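Local coordinates for protein FACT-Spt16 (PDB 5CE6) that serves as the N-terminal domain of SPT16, a subunit of the histone chaperone FACT that acts in transcription, and probably binds histones H3-H4, at residues 211-216 / 254-258; 244-249 / 263-269; 84-88 / 169-173; 67-71 / 160-164; 344-350 / 392-398. One frame throughout, in Å; residues are numbered along the deposited sequence.

Contacts 3 and 4 belong to the N-terminal lobe, with centres 12 Å apart, while contacts 1, 2 and 5 lie in the lobe of the metallopeptidase M24 family. Contacts 1 and 2 pack directly on each other: L212 CD2 lies 3.5 Å from V263 CG1, and V254 CG1 lies 3.5 Å from V247 CG1. The lobes meet where Y67 OH of contact 4 approaches C266 O of contact 2 at 2.6 Å, a probable hydrogen bond. The acetate held at contact 4 is also bound by R305, whose backbone pairs with D264 of contact 2. Contact 5 stands apart, its nearest atoms about 11 Å from contact 4 and about 19 Å from contact 2.

Contact 1: 211-216 / 254-258; sequences YLTGSV and VNCKL
L212 on helix 200-230 packs against the 254-258 loop in the M24 lobe, which has the pita-bread fold of the aminopeptidase-like family, and its side chain can be followed outward atom by atom. CB already touches two partners, lying 3.9 Å from C256 SG and 4.0 Å from L258 CD1. With CG turned anti to the backbone N (chi1 172°), the branch bearing CD1 lies along the loop, where that methyl meets C256 SG at 3.8 Å. The same CD1 then reaches V254 CG2 at 4.3 Å. The other methyl, CD2, faces V263 of the neighbouring strand 263-265, so the leucine touches both the loop and that strand.

C256 SG is shared: besides the leucine, it lies at the edge of the Y211 ring, near the ring plane, 4.2 Å from Y211 CD2. One helical turn on, V216 CG2 meets V254 CG2, which brings V254 over the helix; V254 also packs on V247 of helix 237-249. No hydrogen bond crosses between the segments, so apolar and sulfur contacts carry the interface. Inside the helix, S215 OG bonds Y211 O at 2.6 Å, reaching it from the face opposite to S215 N.

Contact 2: 244-249 / 263-269; sequences TEKVIL and VDICYPP
I248 and I265 meet at about a right angle, and the other side chains of the contact are set around this crossing. The helix, 237-249, packs here on the mixed sheet of the M24 lobe, where T244 and I248 also touch V302 of strand 296-306. The axes of the short segments run nearly antiparallel, at 160°, with a closest approach of 7.9 Å. I248 presents CG2 to I265 CG2 at 3.7 Å, and its CD1 lies near the same methyl. L249 comes at a slant: its CD2 lies over the strand backbone, 3.8 Å from D264 CA.

At the other end of I265, CD1 rests against the carboxylate of E245, 3.5 Å from E245 CD. The methyl is put there by a chi1 of 65°, which sets I265 CG1 between its backbone N and carbonyl carbon. E245 is otherwise extended, and its side chain crosses P269 at about a right angle, E245 CG lying 3.6 Å from P269 CD. T244 CG2 lies 3.8 Å from P269 CG as the two groups pass in opposing senses, while T244 OG1 is engaged by L240 O within the helix. Replacing E245 by an alanine would probably uncover I265 CD1 and P269 CD, leaving a gap beside I265.

No hydrogen bond joins the segments, and even the E245 carboxylate lies against a methyl, consistent with a hold that comes mainly from apolar packing.

Contact 3: 84-88 / 169-173; sequences ETIMV and LLDLW
I86 overlaps the indole of W173, its CG2 methyl lying over the five-membered ring at 4.0 Å from the centroid and 18° off the normal, which defines a CH-pi contact. That methyl is 3.8 Å above the ring plane, displaced toward the rim, with CE2 as its nearest ring atom. The second branch of I86 works at the root of the indole, where CD1 lies 3.7 Å from W173 CB. One isoleucine therefore touches the tryptophan at two places, its CG2 having been set anti to the backbone N by a chi1 of -63°. Two residues on, V88 points to the same side of the strand, and its CG2 approaches W173 CZ2 obliquely at 3.7 Å.

L169, one turn before the tryptophan, meets the strand nearer its start. Its CD2 lies 3.9 Å from I86 CD1 and also covers the aliphatic CG of E84. The contact packs helix 168-179 against strand 85-89 of the six-stranded mixed sheet of the N-terminal lobe. I139 and I140 of helix 133-145 border the same core, touching V88 and W173. At the start of the strand, E84 and T85 both face C58 in a G1 beta bulge.

A water links the E84 carboxylate to the L169 backbone N, giving a hydrogen bond to E84 OE2 (2.5 Å) and accepting one from L169 N (3.2 Å). The chemistry is thus divided: a buried apolar core around I86 and the indole, and at its margin a water-mediated tie between a carboxylate and the first turn of a helix, whose positive end would probably suit that charge.

Contact 4: 67-71 / 160-164; sequences YLKST and IAREE. With ACT (acetate ion), chain B.
E163 reaches S70 because its chi1 of -67° sets CG anti to the carbonyl carbon and the chain runs on extended, carrying the carboxylate to the start of helix 69-78. In the N-terminal lobe, this is where the loop after strand 156-159 meets that helix. E163 OE2 accepts from S70 N at 3.0 Å with an N-H...O angle of 150°, through its syn lone pair. S70 OG donates to the syn lone pair of E163 OE1 at 3.0 Å, though S70 is deposited in two conformers, making this second bond less certain. A water gives a hydrogen bond to E163 OE2 (2.6 Å) while accepting one from K69 N.

Beside the carboxylate, I160 turns its CD1 onto K69 CB, 3.9 Å away, so the aliphatic root of the lysine is covered; NZ turns away to a salt bridge with E382 of the M24 lobe. The backbone N of L68, the N-cap residue, donates to an acetate oxygen at 2.8 Å and 169°, and R305 also binds this ion, probably taken up from the crystallisation liquor. A leucine in place of E163 has no carboxylate, which would probably leave the S70 amide without its mate and the water without one partner.

The type I turn from I160 to E163 thus presents a carboxylate to the N-terminus of helix 69-78, where the S70 amide and the helix dipole would probably stabilise its negative charge.

Contact 5: 344-350 / 392-398; sequences KPGNKLS and AKNDQIV
Backbone hydrogen bonds between N347 and V398 and their neighbours zip the two segments together. V398 N gives to N347 O at 2.8 Å and 177°, while G346 N gives to V398 O. K348 and I397 form a single bridge, an antiparallel non-hydrogen-bonded pair, closed at its other end by L349 N to Q396 O at 2.9 Å. Weak CA-H...O contacts accompany these bonds, such as P345 CA to V398 O.

The second segment also meets the start of helix 349-363, with K348 as N-cap, and S350 N makes a weak bond to N394 O. Before the helix, a type II turn from K344 to N347 places G346 at backbone angles where a side chain would jam against the preceding carbonyl. The lobe is of M24 type, and V398 continues inward onto I435 of strand 424-435.

Among side-chain polar bonds, S350 OG gives to the anti lone pair of D395 OD1 at 2.8 Å, with OG set between its backbone N and carbonyl carbon (chi1 55°). N394 OD1 accepts from Q396 N in an Asx turn, and its ND2 donates to N389 O and G387 O.

The remaining contacts are van der Waals. L349 and V398 meet at a slant, CD1 of the leucine 3.6 Å from CG2 of the valine, and L349 CD2 lies against the N394 amide. I397 CG2 rests 3.6 Å from G346 CA.

Contact 1: 211-216 / 254-258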
# COMPACT_ATOMS: atom_id res chain seq x y z
N TYR A 211 13.07 4.55 5.99
CA TYR A 211 14.04 4.98 7.00
C TYR A 211 13.32 5.54 8.23
O TYR A 211 13.66 5.19 9.37
CB TYR A 211 14.99 6.04 6.43
CG TYR A 211 16.15 6.35 7.36
CD1 TYR A 211 17.30 5.56 7.34
CD2 TYR A 211 16.09 7.41 8.26
CE1 TYR A 211 18.36 5.83 8.19
CE2 TYR A 211 17.15 7.68 9.11
CZ TYR A 211 18.28 6.89 9.08
OH TYR A 211 19.33 7.16 9.92
N LEU A 212 12.33 6.39 8.01
CA LEU A 212 11.54 6.94 9.11
C LEU A 212 10.78 5.84 9.83
O LEU A 212 10.78 5.77 11.06
CB LEU A 212 10.56 7.99 8.59
CG LEU A 212 9.55 8.53 9.60
CD1 LEU A 212 10.26 9.13 10.79
CD2 LEU A 212 8.66 9.57 8.94
N THR A 213 10.13 4.97 9.06
CA THR A 213 9.40 3.83 9.61
C THR A 213 10.28 3.00 10.54
O THR A 213 9.91 2.67 11.68
CB THR A 213 8.86 2.95 8.48
OG1 THR A 213 7.85 3.68 7.76
CG2 THR A 213 8.24 1.66 9.02
N GLY A 214 11.47 2.65 10.05
CA GLY A 214 12.40 1.88 10.84
C GLY A 214 12.91 2.63 12.05
O GLY A 214 13.07 2.05 13.13
N SER A 215 13.16 3.93 11.87
CA SER A 215 13.66 4.76 12.95
C SER A 215 12.64 4.86 14.08
O SER A 215 12.99 4.86 15.26
CB SER A 215 14.00 6.17 12.45
OG SER A 215 14.92 6.12 11.39
N VAL A 216 11.37 4.98 13.70
CA VAL A 216 10.28 5.01 14.66
C VAL A 216 10.20 3.70 15.45
O VAL A 216 10.07 3.71 16.67
CB VAL A 216 8.94 5.34 13.97
CG1 VAL A 216 7.77 5.09 14.90
CG2 VAL A 216 8.95 6.78 13.49
N VAL A 254 12.45 11.60 16.59
CA VAL A 254 13.43 10.52 16.52
C VAL A 254 14.63 10.89 15.65
O VAL A 254 15.29 10.01 15.10
CB VAL A 254 12.82 9.19 16.01
CG1 VAL A 254 12.02 8.52 17.10
CG2 VAL A 254 11.99 9.41 14.75
N ASN A 255 14.91 12.19 15.53
CA ASN A 255 16.04 12.68 14.74
C ASN A 255 16.09 12.08 13.34
O ASN A 255 16.98 11.29 13.03
CB ASN A 255 17.36 12.42 15.47
N CYS A 256 15.14 12.45 12.49
CA CYS A 256 15.06 11.84 11.17
C CYS A 256 15.63 12.69 10.04
O CYS A 256 16.26 12.16 9.12
CB CYS A 256 13.62 11.46 10.85
SG CYS A 256 13.46 10.56 9.32
N LYS A 257 15.40 14.00 10.10
CA LYS A 257 15.83 14.95 9.06
C LYS A 257 15.08 14.75 7.73
O LYS A 257 15.66 14.89 6.65
CB LYS A 257 17.35 14.92 8.85
N LEU A 258 13.79 14.42 7.83
CA LEU A 258 12.91 14.45 6.67
C LEU A 258 12.01 15.68 6.74
O LEU A 258 11.56 16.06 7.82
CB LEU A 258 12.03 13.20 6.60
CG LEU A 258 12.69 11.87 6.23
CD1 LEU A 258 11.63 10.80 5.94
CD2 LEU A 258 13.63 12.01 5.05

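Contact 2: 244-249 / 263-269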
# COMPACT_ATOMS: atom_id res chain seq x y z
N THR A 244 2.81 6.84 18.83
CA THR A 244 3.62 6.45 17.67
C THR A 244 3.29 7.36 16.48
O THR A 244 4.18 7.82 15.75
CB THR A 244 3.39 4.97 17.32
OG1 THR A 244 3.75 4.16 18.44
CG2 THR A 244 4.25 4.56 16.12
N GLU A 245 2.00 7.64 16.30
CA GLU A 245 1.57 8.59 15.28
C GLU A 245 2.28 9.93 15.42
O GLU A 245 2.77 10.49 14.44
CB GLU A 245 0.07 8.86 15.38
CG GLU A 245 -0.80 8.02 14.46
CD GLU A 245 -2.22 8.57 14.36
OE1 GLU A 245 -2.37 9.79 14.16
OE2 GLU A 245 -3.17 7.77 14.49
N LYS A 246 2.31 10.45 16.64
CA LYS A 246 2.93 11.74 16.91
C LYS A 246 4.40 11.78 16.50
O LYS A 246 4.89 12.79 15.99
CB LYS A 246 2.80 12.10 18.38
CG LYS A 246 1.38 12.37 18.81
CD LYS A 246 1.34 13.08 20.16
CE LYS A 246 0.84 12.17 21.26
NZ LYS A 246 0.79 12.88 22.58
N VAL A 247 5.09 10.67 16.74
CA VAL A 247 6.51 10.59 16.40
C VAL A 247 6.72 10.53 14.89
O VAL A 247 7.66 11.12 14.35
CB VAL A 247 7.17 9.38 17.10
CG1 VAL A 247 8.59 9.23 16.65
CG2 VAL A 247 7.12 9.56 18.61
N ILE A 248 5.85 9.80 14.19
CA ILE A 248 5.90 9.75 12.73
C ILE A 248 5.72 11.15 12.13
O ILE A 248 6.51 11.57 11.28
CB ILE A 248 4.84 8.80 12.15
CG1 ILE A 248 5.14 7.36 12.57
CG2 ILE A 248 4.81 8.88 10.63
CD1 ILE A 248 3.99 6.43 12.28
N LEU A 249 4.71 11.86 12.61
CA LEU A 249 4.35 13.18 12.07
C LEU A 249 5.31 14.29 12.51
O LEU A 249 5.33 15.37 11.91
CB LEU A 249 2.91 13.53 12.42
CG LEU A 249 1.87 12.55 11.86
CD1 LEU A 249 0.47 12.94 12.28
CD2 LEU A 249 1.96 12.46 10.35
N VAL A 263 5.54 14.17 5.23
CA VAL A 263 5.32 12.92 5.97
C VAL A 263 3.87 12.72 6.40
O VAL A 263 3.22 13.64 6.91
CB VAL A 263 6.21 12.87 7.23
CG1 VAL A 263 5.92 11.62 8.04
CG2 VAL A 263 7.67 12.93 6.84
N ASP A 264 3.35 11.51 6.19
CA ASP A 264 2.06 11.12 6.76
C ASP A 264 2.16 9.69 7.29
O ASP A 264 3.18 9.03 7.12
CB ASP A 264 0.95 11.23 5.72
CG ASP A 264 -0.44 11.29 6.35
OD1 ASP A 264 -0.53 11.35 7.60
OD2 ASP A 264 -1.44 11.28 5.60
N ILE A 265 1.10 9.23 7.96
CA ILE A 265 1.07 7.85 8.42
C ILE A 265 0.33 7.02 7.38
O ILE A 265 -0.64 7.48 6.78
CB ILE A 265 0.39 7.70 9.80
CG1 ILE A 265 -1.09 8.07 9.73
CG2 ILE A 265 1.10 8.55 10.85
CD1 ILE A 265 -1.90 7.73 10.97
N CYS A 266 0.77 5.79 7.14
CA CYS A 266 0.11 4.94 6.15
C CYS A 266 -1.20 4.40 6.68
O CYS A 266 -2.15 4.17 5.92
CB CYS A 266 0.99 3.75 5.76
SG CYS A 266 2.49 4.25 4.95
N TYR A 267 -1.23 4.16 7.99
CA TYR A 267 -2.40 3.63 8.67
C TYR A 267 -2.16 3.85 10.16
O TYR A 267 -1.01 4.09 10.56
CB TYR A 267 -2.58 2.13 8.36
CG TYR A 267 -1.38 1.27 8.73
CD1 TYR A 267 -1.24 0.75 10.00
CD2 TYR A 267 -0.39 1.00 7.80
CE1 TYR A 267 -0.16 -0.04 10.34
CE2 TYR A 267 0.70 0.23 8.13
CZ TYR A 267 0.82 -0.29 9.40
OH TYR A 267 1.91 -1.07 9.71
N PRO A 268 -3.22 3.81 10.98
CA PRO A 268 -3.01 4.00 12.41
C PRO A 268 -2.19 2.83 12.93
O PRO A 268 -2.57 1.69 12.65
CB PRO A 268 -4.43 3.93 12.99
CG PRO A 268 -5.32 4.35 11.85
CD PRO A 268 -4.66 3.75 10.63
N PRO A 269 -1.08 3.12 13.62
CA PRO A 269 -0.17 2.07 14.09
C PRO A 269 -0.90 0.97 14.82
O PRO A 269 -1.88 1.24 15.53
CB PRO A 269 0.76 2.83 15.03
CG PRO A 269 0.88 4.18 14.35
CD PRO A 269 -0.53 4.47 13.88

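Contact 3: 84-88 / 169-173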
# COMPACT_ATOMS: atom_id res chain seq x y z
N GLU A 84 -13.27 14.98 -5.78
CA GLU A 84 -14.46 15.29 -6.57
C GLU A 84 -14.12 15.68 -8.01
O GLU A 84 -14.58 16.70 -8.54
CB GLU A 84 -15.32 16.36 -5.88
CG GLU A 84 -16.78 16.31 -6.28
CD GLU A 84 -17.63 17.31 -5.52
OE1 GLU A 84 -17.24 18.49 -5.44
OE2 GLU A 84 -18.69 16.89 -5.02
N THR A 85 -13.30 14.84 -8.64
CA THR A 85 -12.84 15.09 -10.01
C THR A 85 -12.99 13.82 -10.83
O THR A 85 -12.70 12.73 -10.35
CB THR A 85 -11.37 15.56 -10.03
OG1 THR A 85 -11.26 16.83 -9.36
CG2 THR A 85 -10.85 15.71 -11.45
N ILE A 86 -13.47 13.97 -12.06
CA ILE A 86 -13.51 12.86 -13.01
C ILE A 86 -12.53 13.15 -14.15
O ILE A 86 -12.53 14.25 -14.70
CB ILE A 86 -14.91 12.70 -13.60
CG1 ILE A 86 -15.92 12.35 -12.50
CG2 ILE A 86 -14.93 11.67 -14.71
CD1 ILE A 86 -17.37 12.68 -12.89
N MET A 87 -11.71 12.17 -14.52
CA MET A 87 -10.79 12.35 -15.63
C MET A 87 -10.95 11.20 -16.61
O MET A 87 -10.90 10.03 -16.22
CB MET A 87 -9.34 12.43 -15.13
CG MET A 87 -8.31 12.61 -16.20
SD MET A 87 -6.75 13.16 -15.47
CE MET A 87 -6.40 11.83 -14.34
N VAL A 88 -11.14 11.54 -17.89
CA VAL A 88 -11.34 10.52 -18.92
C VAL A 88 -10.31 10.64 -20.04
O VAL A 88 -10.21 11.67 -20.72
CB VAL A 88 -12.75 10.60 -19.53
CG1 VAL A 88 -12.89 9.60 -20.66
CG2 VAL A 88 -13.80 10.33 -18.46
N LEU A 169 -21.40 13.18 -7.08
CA LEU A 169 -20.74 13.26 -8.39
C LEU A 169 -20.43 11.87 -8.94
O LEU A 169 -20.82 11.54 -10.06
CB LEU A 169 -19.44 14.07 -8.30
CG LEU A 169 -18.82 14.45 -9.65
CD1 LEU A 169 -19.58 15.62 -10.25
CD2 LEU A 169 -17.34 14.76 -9.54
N LEU A 170 -19.73 11.06 -8.14
CA LEU A 170 -19.32 9.73 -8.58
C LEU A 170 -20.53 8.82 -8.79
O LEU A 170 -20.55 7.99 -9.70
CB LEU A 170 -18.34 9.09 -7.60
CG LEU A 170 -16.97 9.74 -7.35
CD1 LEU A 170 -15.89 8.68 -7.19
CD2 LEU A 170 -16.58 10.75 -8.41
N ASP A 171 -21.54 8.98 -7.93
CA ASP A 171 -22.78 8.22 -8.06
C ASP A 171 -23.43 8.47 -9.41
O ASP A 171 -23.81 7.53 -10.12
CB ASP A 171 -23.77 8.60 -6.95
CG ASP A 171 -23.51 7.88 -5.65
OD1 ASP A 171 -22.84 6.82 -5.68
OD2 ASP A 171 -23.99 8.36 -4.60
N LEU A 172 -23.55 9.74 -9.77
CA LEU A 172 -24.18 10.12 -11.02
C LEU A 172 -23.35 9.62 -12.21
O LEU A 172 -23.90 9.06 -13.17
CB LEU A 172 -24.36 11.64 -11.09
CG LEU A 172 -24.97 12.20 -12.38
CD1 LEU A 172 -26.32 11.55 -12.65
CD2 LEU A 172 -25.12 13.72 -12.31
N TRP A 173 -22.04 9.81 -12.13
CA TRP A 173 -21.14 9.40 -13.20
C TRP A 173 -21.24 7.90 -13.45
O TRP A 173 -21.34 7.46 -14.59
CB TRP A 173 -19.70 9.81 -12.86
CG TRP A 173 -18.67 9.32 -13.84
CD1 TRP A 173 -17.64 8.45 -13.58
CD2 TRP A 173 -18.55 9.66 -15.23
NE1 TRP A 173 -16.90 8.23 -14.71
CE2 TRP A 173 -17.43 8.96 -15.74
CE3 TRP A 173 -19.28 10.49 -16.09
CZ2 TRP A 173 -17.03 9.07 -17.08
CZ3 TRP A 173 -18.88 10.59 -17.42
CH2 TRP A 173 -17.77 9.89 -17.90
O HOH W 1 -19.72 14.58 -4.73

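Contact 4: 67-71 / 160-164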
# COMPACT_ATOMS: atom_id res chain seq x y z
N TYR A 67 -7.41 3.52 0.70
CA TYR A 67 -6.55 3.85 -0.43
C TYR A 67 -7.33 3.60 -1.70
O TYR A 67 -8.02 2.59 -1.82
CB TYR A 67 -5.28 3.00 -0.42
CG TYR A 67 -4.28 3.46 0.61
CD1 TYR A 67 -4.48 3.21 1.96
CD2 TYR A 67 -3.14 4.15 0.24
CE1 TYR A 67 -3.58 3.63 2.91
CE2 TYR A 67 -2.23 4.59 1.18
CZ TYR A 67 -2.45 4.32 2.51
OH TYR A 67 -1.56 4.75 3.47
N LEU A 68 -7.24 4.54 -2.65
CA LEU A 68 -7.89 4.35 -3.93
C LEU A 68 -6.88 4.35 -5.04
O LEU A 68 -6.01 5.22 -5.11
CB LEU A 68 -8.90 5.47 -4.19
CG LEU A 68 -10.14 5.51 -3.31
CD1 LEU A 68 -11.05 6.64 -3.78
CD2 LEU A 68 -10.86 4.18 -3.36
N LYS A 69 -7.00 3.36 -5.92
CA LYS A 69 -6.18 3.32 -7.11
C LYS A 69 -6.40 4.57 -7.97
O LYS A 69 -5.49 5.05 -8.63
CB LYS A 69 -6.49 2.05 -7.89
CG LYS A 69 -5.47 1.72 -8.96
CD LYS A 69 -5.71 0.34 -9.55
CE LYS A 69 -4.60 -0.64 -9.18
NZ LYS A 69 -4.64 -1.08 -7.75
N SER A 70 -7.62 5.11 -7.97
CA SER A 70 -7.88 6.31 -8.76
C SER A 70 -7.10 7.49 -8.18
O SER A 70 -6.55 8.31 -8.91
CB SER A 70 -9.37 6.63 -8.77
OG SER A 70 -9.86 6.66 -7.44
N THR A 71 -7.08 7.58 -6.85
CA THR A 71 -6.31 8.63 -6.18
C THR A 71 -4.83 8.47 -6.51
O THR A 71 -4.13 9.44 -6.81
CB THR A 71 -6.52 8.60 -4.67
OG1 THR A 71 -7.87 8.99 -4.38
CG2 THR A 71 -5.57 9.56 -3.97
N ILE A 160 -11.84 1.41 -12.98
CA ILE A 160 -11.39 0.59 -11.87
C ILE A 160 -12.66 0.06 -11.22
O ILE A 160 -13.21 0.68 -10.31
CB ILE A 160 -10.54 1.42 -10.89
CG1 ILE A 160 -9.37 2.06 -11.65
CG2 ILE A 160 -10.03 0.54 -9.77
CD1 ILE A 160 -8.65 3.16 -10.90
N ALA A 161 -13.13 -1.08 -11.72
CA ALA A 161 -14.49 -1.54 -11.45
C ALA A 161 -14.76 -1.82 -9.97
O ALA A 161 -15.89 -1.66 -9.51
CB ALA A 161 -14.81 -2.77 -12.30
N ARG A 162 -13.73 -2.23 -9.24
CA ARG A 162 -13.90 -2.62 -7.85
C ARG A 162 -14.11 -1.44 -6.91
O ARG A 162 -14.49 -1.61 -5.75
CB ARG A 162 -12.72 -3.47 -7.38
N GLU A 163 -13.86 -0.23 -7.40
CA GLU A 163 -14.07 0.96 -6.58
C GLU A 163 -15.55 1.29 -6.44
O GLU A 163 -16.28 1.33 -7.43
CB GLU A 163 -13.31 2.16 -7.16
CG GLU A 163 -11.83 2.00 -7.09
CD GLU A 163 -11.06 3.27 -7.36
OE1 GLU A 163 -11.67 4.31 -7.70
OE2 GLU A 163 -9.82 3.22 -7.23
N GLU A 164 -15.98 1.51 -5.20
CA GLU A 164 -17.34 1.92 -4.93
C GLU A 164 -17.44 3.43 -5.05
O GLU A 164 -16.67 4.15 -4.42
CB GLU A 164 -17.76 1.48 -3.52
CG GLU A 164 -19.06 2.09 -3.03
CD GLU A 164 -20.25 1.18 -3.27
OE1 GLU A 164 -20.11 0.21 -4.06
OE2 GLU A 164 -21.32 1.42 -2.67
C ACT B . -4.39 6.91 -1.99
O ACT B . -5.62 6.74 -1.87
OXT ACT B . -3.85 7.70 -1.19
CH3 ACT B . -3.61 6.19 -3.06
O HOH W 2 -9.02 1.21 -5.87

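Contact 5: 344-350 / 392-398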
# COMPACT_ATOMS: atom_id res chain seq x y z
N LYS A 344 13.54 -12.15 -6.48
CA LYS A 344 14.63 -11.77 -7.36
C LYS A 344 14.07 -11.70 -8.76
O LYS A 344 13.15 -12.46 -9.08
CB LYS A 344 15.75 -12.82 -7.32
CG LYS A 344 16.38 -13.04 -5.96
CD LYS A 344 17.28 -11.88 -5.57
CE LYS A 344 17.79 -12.03 -4.14
NZ LYS A 344 18.48 -13.34 -3.93
N PRO A 345 14.60 -10.79 -9.60
CA PRO A 345 14.07 -10.67 -10.96
C PRO A 345 14.02 -12.02 -11.68
O PRO A 345 14.99 -12.77 -11.68
CB PRO A 345 15.06 -9.72 -11.63
CG PRO A 345 15.53 -8.84 -10.49
CD PRO A 345 15.65 -9.79 -9.32
N GLY A 346 12.86 -12.32 -12.27
CA GLY A 346 12.71 -13.53 -13.05
C GLY A 346 12.01 -14.64 -12.28
O GLY A 346 11.59 -15.64 -12.87
N ASN A 347 11.89 -14.48 -10.97
CA ASN A 347 11.21 -15.47 -10.14
C ASN A 347 9.72 -15.15 -9.98
O ASN A 347 9.34 -14.00 -9.96
CB ASN A 347 11.86 -15.55 -8.76
CG ASN A 347 13.25 -16.15 -8.80
OD1 ASN A 347 13.69 -16.66 -9.82
ND2 ASN A 347 13.93 -16.12 -7.65
N LYS A 348 8.89 -16.19 -9.86
CA LYS A 348 7.45 -15.98 -9.64
C LYS A 348 7.16 -15.59 -8.19
O LYS A 348 7.81 -16.11 -7.28
CB LYS A 348 6.68 -17.26 -9.97
CG LYS A 348 6.69 -17.64 -11.44
CD LYS A 348 6.02 -18.98 -11.68
CE LYS A 348 5.49 -19.08 -13.11
NZ LYS A 348 6.51 -18.67 -14.11
N LEU A 349 6.20 -14.71 -7.97
CA LEU A 349 5.80 -14.36 -6.60
C LEU A 349 5.37 -15.61 -5.86
O LEU A 349 5.63 -15.76 -4.67
CB LEU A 349 4.69 -13.30 -6.59
CG LEU A 349 5.07 -11.82 -6.59
CD1 LEU A 349 5.92 -11.45 -7.78
CD2 LEU A 349 3.81 -10.96 -6.57
N SER A 350 4.72 -16.53 -6.57
CA SER A 350 4.27 -17.79 -5.96
C SER A 350 5.43 -18.64 -5.46
O SER A 350 5.32 -19.32 -4.45
CB SER A 350 3.41 -18.59 -6.94
OG SER A 350 4.09 -18.81 -8.16
N ALA A 392 0.45 -18.17 -3.11
CA ALA A 392 0.66 -19.37 -3.91
C ALA A 392 0.01 -19.35 -5.30
O ALA A 392 0.37 -20.15 -6.17
CB ALA A 392 0.20 -20.60 -3.13
N LYS A 393 -0.95 -18.46 -5.51
CA LYS A 393 -1.67 -18.42 -6.78
C LYS A 393 -1.18 -17.33 -7.72
O LYS A 393 -1.65 -17.22 -8.86
CB LYS A 393 -3.18 -18.27 -6.53
N ASN A 394 -0.23 -16.51 -7.26
CA ASN A 394 0.27 -15.41 -8.08
C ASN A 394 1.54 -15.77 -8.84
O ASN A 394 2.63 -15.82 -8.26
CB ASN A 394 0.51 -14.16 -7.23
CG ASN A 394 0.56 -12.90 -8.07
OD1 ASN A 394 0.71 -12.95 -9.29
ND2 ASN A 394 0.43 -11.76 -7.42
N ASP A 395 1.42 -15.99 -10.14
CA ASP A 395 2.56 -16.39 -10.94
C ASP A 395 3.20 -15.20 -11.65
O ASP A 395 3.96 -15.38 -12.60
CB ASP A 395 2.15 -17.48 -11.93
CG ASP A 395 1.64 -18.73 -11.23
OD1 ASP A 395 2.28 -19.19 -10.26
OD2 ASP A 395 0.57 -19.25 -11.65
N GLN A 396 2.89 -14.00 -11.18
CA GLN A 396 3.51 -12.79 -11.71
C GLN A 396 5.01 -12.88 -11.50
O GLN A 396 5.46 -13.42 -10.48
CB GLN A 396 2.96 -11.56 -10.98
CG GLN A 396 3.41 -10.22 -11.55
CD GLN A 396 2.74 -9.89 -12.87
OE1 GLN A 396 1.83 -9.07 -12.92
NE2 GLN A 396 3.18 -10.54 -13.94
N ILE A 397 5.78 -12.35 -12.45
CA ILE A 397 7.24 -12.43 -12.39
C ILE A 397 7.85 -11.17 -11.76
O ILE A 397 7.49 -10.06 -12.12
CB ILE A 397 7.82 -12.62 -13.79
CG1 ILE A 397 7.34 -13.95 -14.38
CG2 ILE A 397 9.34 -12.59 -13.75
CD1 ILE A 397 7.93 -15.15 -13.70
N VAL A 398 8.75 -11.37 -10.80
CA VAL A 398 9.43 -10.26 -10.14
C VAL A 398 10.26 -9.50 -11.18
O VAL A 398 10.95 -10.12 -12.00
CB VAL A 398 10.35 -10.76 -9.02
CG1 VAL A 398 11.15 -9.62 -8.41
CG2 VAL A 398 9.54 -11.46 -7.94